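Local coordinates for protein ATP-dependent DNA ligase (Mycobacterium tuberculosis, PDB 6NHX) that joins DNA ends at the expense of ATP and works with Ku in non-homologous end joining, repairing double-strand breaks with reduced fidelity, at residues H15-G20 against V184-W189; G34-V39 against V76-A81; Q192-G197 against L272-R277; Q222-V227 against G285-S290. The protein carries 1 engineered substitution. One frame throughout, in Å; residues are numbered along the deposited sequence.

In the fold
Contacts 1 and 2 lie in the ATP-dependent ligase domain, one in each of two different sheets, with their centres about 21 Å apart. Both touch the bound ATP, and contact 2 falls within the chain span between the segments of contact 1. Contacts 3 and 4 follow in the C-terminal OB-type domain. Their segments alternate along the chain, and their centres are about 10 Å apart. They touch through Val276 and Leu287 and reach the same curled sheet. Strand 190-201 follows strand 184-187 directly, and Trp189 packs on Arg277 and Gln289. Contacts 1 and 2 both reach the nucleotide from the ligase domain, and Arg293 of the C-terminal part also bonds to it.

Contact 1: H15-G20 against V184-W189; sequences HGTVAG and VKDKHW. With ATP (adenosine-5'-triphosphate), chain B.
His15 forms a parallel bridge with Lys185 in the mixed sheet of the nucleotidyltransferase domain, where 184-187 carries the Lys-x-Lys signature known as motif V. One backbone bond links the two segments, from Gly16 N to Lys185 O at 3.0 Å; Lys185 also pairs with Thr14. The same carbonyl oxygen lies in the plane of the His15 ring, at its edge, 3.3 Å from CD2.

Asp186 makes the side-chain bond. Its CG is anti to the backbone N (chi1 -171°), which carries the carboxylate to the loop after Gly16. Val18 N donates to Asp186 OD2 at 2.8 Å, from the anti side and 27° out of the carboxylate plane. Water 3 also donates to OD2 and accepts from Ala19 N. Water 2 joins OD1 to Gly16 O. Water 1 joins His15 NE2 to Lys187 N.

Apolar contact is modest. Val184 CG1 rests 3.7 Å from Gly16 CA. Phe154 of helix 150-160 packs against both Val18 and Asp186.

The lysines serve the ATP pocket. Lys187 lines it, its CE 3.1 Å from ATP O2A. Lys185 passes His15 with its CG and runs extended to the phosphates. Its NZ donates to ATP O1G at 2.8 Å and to ATP O1A at 2.7 Å.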
# COMPACT_ATOMS: atom_id res chain seq x y z
N HIS A 15 13.48 3.43 -0.12
CA HIS A 15 13.49 2.65 -1.35
C HIS A 15 14.90 2.16 -1.65
O HIS A 15 15.86 2.94 -1.62
CB HIS A 15 12.98 3.51 -2.51
CG HIS A 15 12.56 2.71 -3.70
ND1 HIS A 15 12.31 3.28 -4.93
CD2 HIS A 15 12.34 1.38 -3.85
CE1 HIS A 15 11.96 2.34 -5.79
NE2 HIS A 15 11.97 1.18 -5.16
N GLY A 16 15.03 0.88 -1.92
CA GLY A 16 16.33 0.34 -2.25
C GLY A 16 16.22 -1.04 -2.84
O GLY A 16 15.15 -1.47 -3.27
N THR A 17 17.33 -1.76 -2.81
CA THR A 17 17.41 -3.13 -3.32
C THR A 17 17.80 -4.05 -2.18
O THR A 17 18.81 -3.81 -1.50
CB THR A 17 18.44 -3.21 -4.46
OG1 THR A 17 17.93 -2.51 -5.59
CG2 THR A 17 18.69 -4.66 -4.86
N VAL A 18 17.00 -5.10 -1.96
CA VAL A 18 17.27 -6.01 -0.85
C VAL A 18 18.14 -7.20 -1.22
O VAL A 18 18.69 -7.86 -0.32
CB VAL A 18 16.01 -6.51 -0.12
CG1 VAL A 18 15.19 -5.35 0.41
CG2 VAL A 18 15.18 -7.40 -1.02
N ALA A 19 18.29 -7.49 -2.52
CA ALA A 19 19.16 -8.57 -2.95
C ALA A 19 20.58 -8.06 -2.76
O ALA A 19 20.96 -7.03 -3.33
CB ALA A 19 18.92 -8.89 -4.43
N GLY A 20 21.35 -8.78 -1.95
CA GLY A 20 22.65 -8.32 -1.49
C GLY A 20 22.73 -8.23 0.01
O GLY A 20 23.81 -8.40 0.58
N VAL A 184 14.45 -1.11 4.41
CA VAL A 184 14.64 -0.96 2.97
C VAL A 184 13.47 -1.63 2.26
O VAL A 184 13.18 -2.81 2.52
CB VAL A 184 15.96 -1.61 2.53
CG1 VAL A 184 16.13 -1.43 1.03
CG2 VAL A 184 17.14 -0.98 3.28
N LYS A 185 12.77 -0.90 1.40
CA LYS A 185 11.62 -1.41 0.68
C LYS A 185 11.95 -1.62 -0.79
O LYS A 185 12.63 -0.78 -1.40
CB LYS A 185 10.40 -0.48 0.82
CG LYS A 185 10.68 0.98 0.55
CD LYS A 185 9.39 1.78 0.45
CE LYS A 185 9.67 3.22 0.04
NZ LYS A 185 8.41 3.96 -0.28
N ASP A 186 11.46 -2.72 -1.36
CA ASP A 186 11.87 -3.17 -2.69
C ASP A 186 10.70 -3.92 -3.31
O ASP A 186 10.20 -4.87 -2.72
CB ASP A 186 13.10 -4.08 -2.53
CG ASP A 186 13.77 -4.44 -3.82
OD1 ASP A 186 13.25 -4.06 -4.89
OD2 ASP A 186 14.81 -5.13 -3.77
N LYS A 187 10.27 -3.51 -4.50
CA LYS A 187 9.13 -4.11 -5.19
C LYS A 187 9.59 -4.90 -6.40
O LYS A 187 10.58 -4.55 -7.06
CB LYS A 187 8.15 -3.02 -5.65
CG LYS A 187 7.51 -2.24 -4.50
CD LYS A 187 6.23 -1.57 -4.95
CE LYS A 187 6.02 -0.26 -4.22
NZ LYS A 187 6.46 0.90 -5.03
N HIS A 188 8.84 -5.96 -6.74
CA HIS A 188 9.15 -6.75 -7.93
C HIS A 188 8.93 -5.96 -9.21
O HIS A 188 9.70 -6.12 -10.17
CB HIS A 188 8.30 -8.00 -7.95
CG HIS A 188 8.46 -8.83 -6.72
ND1 HIS A 188 9.64 -9.44 -6.39
CD2 HIS A 188 7.59 -9.12 -5.73
CE1 HIS A 188 9.50 -10.07 -5.24
NE2 HIS A 188 8.26 -9.89 -4.82
N TRP A 189 7.90 -5.13 -9.26
CA TRP A 189 7.55 -4.41 -10.48
C TRP A 189 8.03 -2.97 -10.43
O TRP A 189 7.89 -2.29 -9.41
CB TRP A 189 6.03 -4.37 -10.66
CG TRP A 189 5.42 -5.65 -11.11
CD1 TRP A 189 4.99 -6.68 -10.32
CD2 TRP A 189 5.15 -6.04 -12.46
NE1 TRP A 189 4.47 -7.70 -11.10
CE2 TRP A 189 4.56 -7.33 -12.42
CE3 TRP A 189 5.35 -5.43 -13.71
CZ2 TRP A 189 4.18 -8.00 -13.57
CZ3 TRP A 189 4.97 -6.11 -14.85
CH2 TRP A 189 4.39 -7.38 -14.77
PG ATP B . 5.64 5.49 1.67
O1G ATP B . 6.90 4.70 1.96
O2G ATP B . 5.77 6.99 1.82
O3G ATP B . 4.43 4.93 2.40
PB ATP B . 4.29 4.38 -0.68
O1B ATP B . 4.41 4.63 -2.16
O2B ATP B . 2.95 4.43 0.01
O3B ATP B . 5.36 5.32 0.08
PA ATP B . 5.63 1.87 -1.24
O1A ATP B . 6.80 2.50 -1.93
O2A ATP B . 4.51 1.15 -1.95
O3A ATP B . 4.96 2.98 -0.31
O5' ATP B . 6.17 1.00 0.01
C5' ATP B . 5.32 0.07 0.67
C4' ATP B . 4.45 0.78 1.72
O4' ATP B . 3.80 -0.24 2.48
C3' ATP B . 5.24 1.61 2.71
O3' ATP B . 4.38 2.61 3.26
C2' ATP B . 5.54 0.60 3.77
O2' ATP B . 5.84 1.20 5.04
C1' ATP B . 4.25 -0.21 3.84
N9 ATP B . 4.49 -1.63 4.19
C8 ATP B . 3.96 -2.71 3.57
N7 ATP B . 4.36 -3.86 4.17
C5 ATP B . 5.15 -3.49 5.20
C6 ATP B . 5.92 -4.20 6.22
N6 ATP B . 5.94 -5.54 6.24
N1 ATP B . 6.62 -3.47 7.10
C2 ATP B . 6.63 -2.13 7.08
N3 ATP B . 5.96 -1.41 6.17
C4 ATP B . 5.24 -2.04 5.21
O HOH W 1 11.56 -1.33 -5.98
O HOH W 2 14.55 -1.77 -6.15
O HOH W 3 16.09 -7.33 -4.67

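Contact 2: G34-V39 against V76-A81; sequences GYRLLV and VLDGEA. With ATP (adenosine-5'-triphosphate), chain B.
Residues 35-39 run antiparallel to 76-81, the strand axes being 4.5 Å apart at 143°, with paired backbone bonds at Tyr35-Ala81, Leu37-Gly79 and Val39-Leu77. They are neighbouring strands of the five-stranded antiparallel sheet in the nucleotidyltransferase domain.

Arg36, Leu38, Asp78 and Glu80 occupy the face toward ATP. Arg36 bends at chi2 (76°) and grips Asp78 side-on in a salt bridge. Its NE meets Asp78 OD1 at 2.7 Å, and its NH2 meets OD2 at 2.8 Å, on the syn lone pair. The guanidinium and carboxylate planes are only 12° apart. Tyr174 OH also bonds to Asp78 OD2, and Met11 O to Arg36 NH2, which should fix the rotation of both groups. Leu38 CD2 covers Asp78 OD1 at 3.5 Å.

The other face is apolar. Leu37 CD1 touches Ala81 CB at 3.7 Å, and Val39 packs beside Leu77. Met95 of helix 92-96 meets Tyr35 and Ala81.

Arg36 and Glu80 belong to the ATP pocket. Arg36 NH1 comes within 3.3 Å of ATP O2', while ATP N3 lies above one guanidinium face, toward its rim. Glu80 bends at chi2, its CG against Gly34 CA. Its buried OE1 has no hydrogen-bond partner in the model; its nearest ATP atom is N9, at 3.6 Å.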
# COMPACT_ATOMS: atom_id res chain seq x y z
N GLY A 34 -1.73 -2.00 1.55
CA GLY A 34 -2.88 -1.71 2.38
C GLY A 34 -2.75 -0.32 2.97
O GLY A 34 -2.08 0.54 2.37
N TYR A 35 -3.35 -0.09 4.13
CA TYR A 35 -3.21 1.18 4.84
C TYR A 35 -2.46 0.92 6.14
O TYR A 35 -2.81 -0.00 6.89
CB TYR A 35 -4.56 1.81 5.15
CG TYR A 35 -5.33 2.37 3.99
CD1 TYR A 35 -4.70 2.97 2.91
CD2 TYR A 35 -6.71 2.32 3.98
CE1 TYR A 35 -5.43 3.49 1.85
CE2 TYR A 35 -7.45 2.84 2.95
CZ TYR A 35 -6.81 3.41 1.88
OH TYR A 35 -7.60 3.91 0.86
N ARG A 36 -1.45 1.74 6.41
CA ARG A 36 -0.67 1.60 7.63
C ARG A 36 -1.48 2.03 8.84
O ARG A 36 -2.12 3.08 8.84
CB ARG A 36 0.56 2.51 7.51
CG ARG A 36 1.55 2.32 8.64
CD ARG A 36 2.36 1.05 8.46
NE ARG A 36 3.48 0.98 9.39
CZ ARG A 36 4.67 1.52 9.17
NH1 ARG A 36 4.91 2.17 8.04
NH2 ARG A 36 5.63 1.39 10.08
N LEU A 37 -1.44 1.21 9.90
CA LEU A 37 -2.15 1.53 11.13
C LEU A 37 -1.27 1.27 12.33
O LEU A 37 -0.57 0.26 12.40
CB LEU A 37 -3.42 0.69 11.30
CG LEU A 37 -4.59 1.02 10.37
CD1 LEU A 37 -5.78 0.15 10.73
CD2 LEU A 37 -4.96 2.50 10.42
N LEU A 38 -1.32 2.19 13.29
CA LEU A 38 -0.87 1.93 14.65
C LEU A 38 -2.10 1.58 15.47
O LEU A 38 -3.13 2.25 15.38
CB LEU A 38 -0.15 3.15 15.25
CG LEU A 38 1.14 3.56 14.51
CD1 LEU A 38 1.72 4.80 15.15
CD2 LEU A 38 2.17 2.43 14.51
N VAL A 39 -2.00 0.51 16.26
CA VAL A 39 -3.15 -0.06 16.96
C VAL A 39 -2.85 -0.11 18.45
O VAL A 39 -1.86 -0.73 18.86
CB VAL A 39 -3.46 -1.47 16.44
CG1 VAL A 39 -4.60 -2.12 17.27
CG2 VAL A 39 -3.78 -1.44 14.94
N VAL A 76 0.63 -1.87 22.00
CA VAL A 76 0.63 -1.03 20.81
C VAL A 76 1.31 -1.82 19.70
O VAL A 76 2.44 -2.28 19.86
CB VAL A 76 1.35 0.31 21.05
CG1 VAL A 76 1.47 1.08 19.75
CG2 VAL A 76 0.61 1.13 22.09
N LEU A 77 0.59 -2.01 18.61
CA LEU A 77 1.07 -2.75 17.45
C LEU A 77 1.20 -1.81 16.27
O LEU A 77 0.53 -0.78 16.18
CB LEU A 77 0.08 -3.86 17.08
CG LEU A 77 -0.23 -4.81 18.23
CD1 LEU A 77 -1.63 -5.38 18.08
CD2 LEU A 77 0.80 -5.91 18.28
N ASP A 78 2.09 -2.19 15.37
CA ASP A 78 2.26 -1.55 14.07
C ASP A 78 1.97 -2.60 13.01
O ASP A 78 2.38 -3.75 13.15
CB ASP A 78 3.70 -1.06 13.95
CG ASP A 78 3.96 -0.22 12.70
OD1 ASP A 78 3.03 0.13 11.95
OD2 ASP A 78 5.16 0.09 12.48
N GLY A 79 1.26 -2.21 11.95
CA GLY A 79 0.99 -3.16 10.90
C GLY A 79 0.20 -2.52 9.78
O GLY A 79 0.13 -1.29 9.67
N GLU A 80 -0.42 -3.38 8.98
CA GLU A 80 -1.15 -2.95 7.79
C GLU A 80 -2.58 -3.46 7.86
O GLU A 80 -2.79 -4.64 8.12
CB GLU A 80 -0.48 -3.52 6.52
CG GLU A 80 -0.79 -2.76 5.25
CD GLU A 80 0.24 -1.68 4.96
OE1 GLU A 80 1.20 -1.55 5.73
OE2 GLU A 80 0.09 -0.97 3.94
N ALA A 81 -3.55 -2.58 7.62
CA ALA A 81 -4.90 -3.03 7.33
C ALA A 81 -4.95 -3.44 5.87
O ALA A 81 -4.48 -2.70 5.00
CB ALA A 81 -5.91 -1.92 7.61
PG ATP B . 5.64 5.49 1.67
O1G ATP B . 6.90 4.70 1.96
O2G ATP B . 5.77 6.99 1.82
O3G ATP B . 4.43 4.93 2.40
PB ATP B . 4.29 4.38 -0.68
O1B ATP B . 4.41 4.63 -2.16
O2B ATP B . 2.95 4.43 0.01
O3B ATP B . 5.36 5.32 0.08
PA ATP B . 5.63 1.87 -1.24
O1A ATP B . 6.80 2.50 -1.93
O2A ATP B . 4.51 1.15 -1.95
O3A ATP B . 4.96 2.98 -0.31
O5' ATP B . 6.17 1.00 0.01
C5' ATP B . 5.32 0.07 0.67
C4' ATP B . 4.45 0.78 1.72
O4' ATP B . 3.80 -0.24 2.48
C3' ATP B . 5.24 1.61 2.71
O3' ATP B . 4.38 2.61 3.26
C2' ATP B . 5.54 0.60 3.77
O2' ATP B . 5.84 1.20 5.04
C1' ATP B . 4.25 -0.21 3.84
N9 ATP B . 4.49 -1.63 4.19
C8 ATP B . 3.96 -2.71 3.57
N7 ATP B . 4.36 -3.86 4.17
C5 ATP B . 5.15 -3.49 5.20
C6 ATP B . 5.92 -4.20 6.22
N6 ATP B . 5.94 -5.54 6.24
N1 ATP B . 6.62 -3.47 7.10
C2 ATP B . 6.63 -2.13 7.08
N3 ATP B . 5.96 -1.41 6.17
C4 ATP B . 5.24 -2.04 5.21

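Contact 3: Q192-G197 against L272-R277; sequences QEVVIG and LVAEVR
Glu275 OE2 is gripped by two arginines, Arg293 and Arg296, in salt bridges, while its chain lies alongside Glu193. The pair stands on one face of an antiparallel ladder in the OB-type C-terminal domain, where strand 190-201 meets strand 273-278. The two stems point the same way, with CG to CG at 4.0 Å, and the carboxylate planes are 42° apart. Glu193 OE2 and Glu275 OE1 come within 4.4 Å. Lys299 probably offsets this crowding of charge: it makes a salt bridge to Glu193 OE2 and a long, weak ion pair with Glu275 OE1. The side chain of Glu275 is about 4 Å from the ATP, so this face of the ladder looks onto the nucleotide.

Five backbone bonds hold the strands. Both bonds of the Val194-Ala274 pair measure 2.8 Å from N to O. Gln192 and Val276 also share two bonds, and Ile196 N donates to Leu272 O.

The opposite face carries Val194, Ala274 and Val276. Val194 and Val276 cross at about a right angle, with CG1 of Val194 4.2 Å from CG2 of Val276. Leu287 and Met213 pack against Val276 there. Ile196 has CG1 anti to the carbonyl carbon (chi1 -58°) and puts CD1 4.2 Å from Leu272 CB. At the same end water 4 links the strands, donating to Ile196 O at 2.7 Å and accepting from Leu272 N at 2.9 Å.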
# COMPACT_ATOMS: atom_id res chain seq x y z
N GLN A 192 5.05 3.41 -11.87
CA GLN A 192 5.06 4.75 -12.44
C GLN A 192 3.79 5.46 -12.01
O GLN A 192 2.70 4.89 -12.10
CB GLN A 192 5.11 4.66 -13.98
CG GLN A 192 5.02 6.01 -14.70
CD GLN A 192 6.17 6.93 -14.38
OE1 GLN A 192 7.34 6.55 -14.53
NE2 GLN A 192 5.86 8.16 -13.95
N GLU A 193 3.94 6.69 -11.51
CA GLU A 193 2.81 7.56 -11.29
C GLU A 193 2.33 8.12 -12.62
O GLU A 193 3.13 8.50 -13.49
CB GLU A 193 3.20 8.71 -10.36
CG GLU A 193 3.58 8.24 -8.97
CD GLU A 193 4.33 9.29 -8.19
OE1 GLU A 193 4.42 10.45 -8.65
OE2 GLU A 193 4.84 8.95 -7.10
N VAL A 194 1.01 8.16 -12.78
CA VAL A 194 0.38 8.67 -13.99
C VAL A 194 -0.80 9.54 -13.59
O VAL A 194 -1.31 9.46 -12.48
CB VAL A 194 -0.08 7.55 -14.94
CG1 VAL A 194 1.10 6.72 -15.45
CG2 VAL A 194 -1.11 6.67 -14.25
N VAL A 195 -1.22 10.41 -14.51
CA VAL A 195 -2.44 11.20 -14.34
C VAL A 195 -3.53 10.61 -15.22
O VAL A 195 -3.28 10.25 -16.38
CB VAL A 195 -2.18 12.68 -14.67
CG1 VAL A 195 -3.47 13.51 -14.62
CG2 VAL A 195 -1.13 13.24 -13.72
N ILE A 196 -4.74 10.49 -14.67
CA ILE A 196 -5.87 9.96 -15.43
C ILE A 196 -6.42 11.06 -16.33
O ILE A 196 -6.76 12.15 -15.86
CB ILE A 196 -6.95 9.42 -14.49
CG1 ILE A 196 -6.36 8.32 -13.60
CG2 ILE A 196 -8.12 8.92 -15.30
CD1 ILE A 196 -7.29 7.87 -12.48
N GLY A 197 -6.53 10.77 -17.63
CA GLY A 197 -7.13 11.72 -18.55
C GLY A 197 -8.48 11.33 -19.11
O GLY A 197 -9.17 12.14 -19.74
N LEU A 272 -6.31 13.68 -11.12
CA LEU A 272 -6.11 12.50 -10.29
C LEU A 272 -4.84 11.75 -10.68
O LEU A 272 -4.64 11.41 -11.85
CB LEU A 272 -7.28 11.53 -10.44
CG LEU A 272 -8.64 11.93 -9.88
CD1 LEU A 272 -9.55 10.72 -9.94
CD2 LEU A 272 -8.52 12.44 -8.46
N VAL A 273 -4.00 11.48 -9.69
CA VAL A 273 -2.81 10.66 -9.85
C VAL A 273 -3.15 9.22 -9.49
O VAL A 273 -3.89 8.95 -8.54
CB VAL A 273 -1.67 11.20 -8.97
CG1 VAL A 273 -0.41 10.36 -9.09
CG2 VAL A 273 -1.39 12.65 -9.30
N ALA A 274 -2.61 8.29 -10.26
CA ALA A 274 -2.67 6.87 -9.96
C ALA A 274 -1.28 6.28 -10.09
O ALA A 274 -0.38 6.88 -10.66
CB ALA A 274 -3.60 6.16 -10.94
N GLU A 275 -1.11 5.08 -9.54
CA GLU A 275 0.13 4.34 -9.70
C GLU A 275 -0.15 3.09 -10.50
O GLU A 275 -1.15 2.39 -10.24
CB GLU A 275 0.71 3.96 -8.34
CG GLU A 275 1.94 4.74 -7.97
CD GLU A 275 2.45 4.39 -6.60
OE1 GLU A 275 3.57 4.82 -6.25
OE2 GLU A 275 1.73 3.69 -5.86
N VAL A 276 0.70 2.81 -11.48
CA VAL A 276 0.60 1.58 -12.24
C VAL A 276 1.94 0.87 -12.23
O VAL A 276 3.00 1.48 -12.11
CB VAL A 276 0.09 1.84 -13.67
CG1 VAL A 276 -1.28 2.53 -13.64
CG2 VAL A 276 1.08 2.68 -14.42
N ARG A 277 1.88 -0.45 -12.35
CA ARG A 277 3.06 -1.27 -12.57
C ARG A 277 3.26 -1.43 -14.07
O ARG A 277 2.32 -1.34 -14.84
CB ARG A 277 2.86 -2.65 -11.96
CG ARG A 277 2.45 -2.63 -10.49
CD ARG A 277 2.21 -4.04 -9.99
NE ARG A 277 1.48 -4.06 -8.73
CZ ARG A 277 0.16 -4.07 -8.65
NH1 ARG A 277 -0.59 -4.07 -9.75
NH2 ARG A 277 -0.41 -4.10 -7.46
O HOH W 4 -7.85 12.95 -13.51

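Contact 4: Q222-V227 against G285-S290; sequences QFAGRV and GRLRQS
Phe223 and Arg286 meet where strand 220-228 of the OB-type domain is covered by residues 285-290. The latter belong to the loop of a hairpin formed by strands 273-278 and 291-295, so the contact lays a hairpin loop against another strand of the same curled sheet. It is remote from the ATP site.

The flat groups of Arg286 and Phe223 meet at an angle. The Arg286 chain turns at chi2 (-68°) and brings its guanidinium over to the ring of Phe223. Phe223 CE1 sits over the centre of the guanidinium, 3.6 Å from CZ of Arg286, and the two planes are 58° apart. CD1 of Phe223 is equally close to that carbon. The aliphatic part of Arg286 passes over the chain, its CD 3.8 Å from Phe223 O. Gly225 N lies over one face of the same ring, toward its rim.

Backbone polar contacts are few. Leu287 N donates to Ala224 O at 3.0 Å. A CA-H...O contact from Ala224 CA to Gly285 O, 3.6 Å long, runs the other way. Water 6 adds a bridge, donating to both Arg226 O and Leu287 O.

The apolar part faces strand 273-278. Leu287 CD1 approaches Ala224 CB at 4.2 Å, while Val227 packs on Val276. Trp281 also touches Leu287. At the far end Ser290 turns its CB toward the strand. Its OG is 3.6 Å from Arg226 O and 4.0 Å from CG2 of Val227.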
# COMPACT_ATOMS: atom_id res chain seq x y z
N GLN A 222 0.89 13.46 -21.92
CA GLN A 222 1.48 12.59 -22.94
C GLN A 222 0.91 11.20 -22.70
O GLN A 222 1.20 10.57 -21.68
CB GLN A 222 3.00 12.63 -22.83
CG GLN A 222 3.54 14.06 -22.90
CD GLN A 222 5.01 14.15 -22.55
OE1 GLN A 222 5.87 13.99 -23.42
NE2 GLN A 222 5.30 14.42 -21.29
N PHE A 223 0.08 10.74 -23.63
CA PHE A 223 -0.64 9.48 -23.46
C PHE A 223 0.34 8.33 -23.22
O PHE A 223 1.31 8.15 -23.97
CB PHE A 223 -1.47 9.24 -24.73
CG PHE A 223 -2.29 7.99 -24.71
CD1 PHE A 223 -2.30 7.16 -25.82
CD2 PHE A 223 -3.08 7.67 -23.62
CE1 PHE A 223 -3.08 6.01 -25.83
CE2 PHE A 223 -3.85 6.53 -23.63
CZ PHE A 223 -3.84 5.69 -24.74
N ALA A 224 0.09 7.57 -22.16
CA ALA A 224 0.96 6.48 -21.75
C ALA A 224 0.29 5.12 -21.89
O ALA A 224 0.92 4.10 -21.56
CB ALA A 224 1.40 6.69 -20.30
N GLY A 225 -0.94 5.07 -22.35
CA GLY A 225 -1.62 3.81 -22.62
C GLY A 225 -2.89 3.66 -21.81
O GLY A 225 -3.22 4.46 -20.93
N ARG A 226 -3.62 2.62 -22.16
CA ARG A 226 -4.79 2.22 -21.41
C ARG A 226 -4.37 1.22 -20.34
O ARG A 226 -3.58 0.30 -20.61
CB ARG A 226 -5.79 1.56 -22.35
CG ARG A 226 -6.98 0.96 -21.64
CD ARG A 226 -7.77 0.03 -22.54
NE ARG A 226 -7.99 0.62 -23.85
CZ ARG A 226 -8.89 1.56 -24.10
NH1 ARG A 226 -9.68 2.01 -23.13
NH2 ARG A 226 -9.01 2.05 -25.33
N VAL A 227 -4.88 1.41 -19.13
CA VAL A 227 -4.66 0.48 -18.03
C VAL A 227 -6.01 -0.11 -17.64
O VAL A 227 -6.95 0.62 -17.30
CB VAL A 227 -3.94 1.12 -16.82
CG1 VAL A 227 -4.76 2.23 -16.17
CG2 VAL A 227 -3.56 0.05 -15.80
N GLY A 285 6.54 5.87 -25.89
CA GLY A 285 6.07 6.43 -24.63
C GLY A 285 4.91 5.72 -23.99
O GLY A 285 4.22 6.32 -23.16
N ARG A 286 4.67 4.46 -24.33
CA ARG A 286 3.59 3.69 -23.72
C ARG A 286 4.15 2.74 -22.66
O ARG A 286 5.31 2.31 -22.74
CB ARG A 286 2.84 2.87 -24.77
CG ARG A 286 2.38 3.67 -25.98
CD ARG A 286 1.30 4.67 -25.60
NE ARG A 286 0.77 5.37 -26.77
CZ ARG A 286 -0.17 4.88 -27.57
NH1 ARG A 286 -0.68 3.68 -27.32
NH2 ARG A 286 -0.61 5.58 -28.61
N LEU A 287 3.33 2.40 -21.68
CA LEU A 287 3.71 1.47 -20.62
C LEU A 287 3.33 0.05 -21.04
O LEU A 287 2.16 -0.24 -21.30
CB LEU A 287 3.04 1.85 -19.30
CG LEU A 287 3.48 3.19 -18.71
CD1 LEU A 287 2.48 3.65 -17.67
CD2 LEU A 287 4.88 3.08 -18.11
N ARG A 288 4.33 -0.83 -21.13
CA ARG A 288 4.08 -2.23 -21.44
C ARG A 288 3.69 -3.00 -20.19
O ARG A 288 4.14 -2.70 -19.07
CB ARG A 288 5.31 -2.88 -22.06
CG ARG A 288 5.52 -2.54 -23.52
CD ARG A 288 6.45 -3.54 -24.18
NE ARG A 288 6.34 -3.48 -25.64
CZ ARG A 288 7.29 -3.00 -26.43
NH1 ARG A 288 8.42 -2.54 -25.92
NH2 ARG A 288 7.11 -2.98 -27.75
N GLN A 289 2.84 -4.01 -20.38
CA GLN A 289 2.41 -4.92 -19.31
C GLN A 289 1.95 -4.14 -18.08
O GLN A 289 2.34 -4.42 -16.94
CB GLN A 289 3.51 -5.92 -18.96
CG GLN A 289 3.80 -6.90 -20.08
CD GLN A 289 4.84 -7.92 -19.70
OE1 GLN A 289 5.96 -7.90 -20.23
NE2 GLN A 289 4.50 -8.81 -18.78
N SER A 290 1.10 -3.15 -18.32
CA SER A 290 0.66 -2.28 -17.25
C SER A 290 -0.36 -2.98 -16.37
O SER A 290 -1.10 -3.86 -16.82
CB SER A 290 0.06 -0.99 -17.83
OG SER A 290 -1.05 -1.29 -18.66
O HOH W 5 3.70 8.87 -21.79
O HOH W 6 -0.75 0.57 -21.03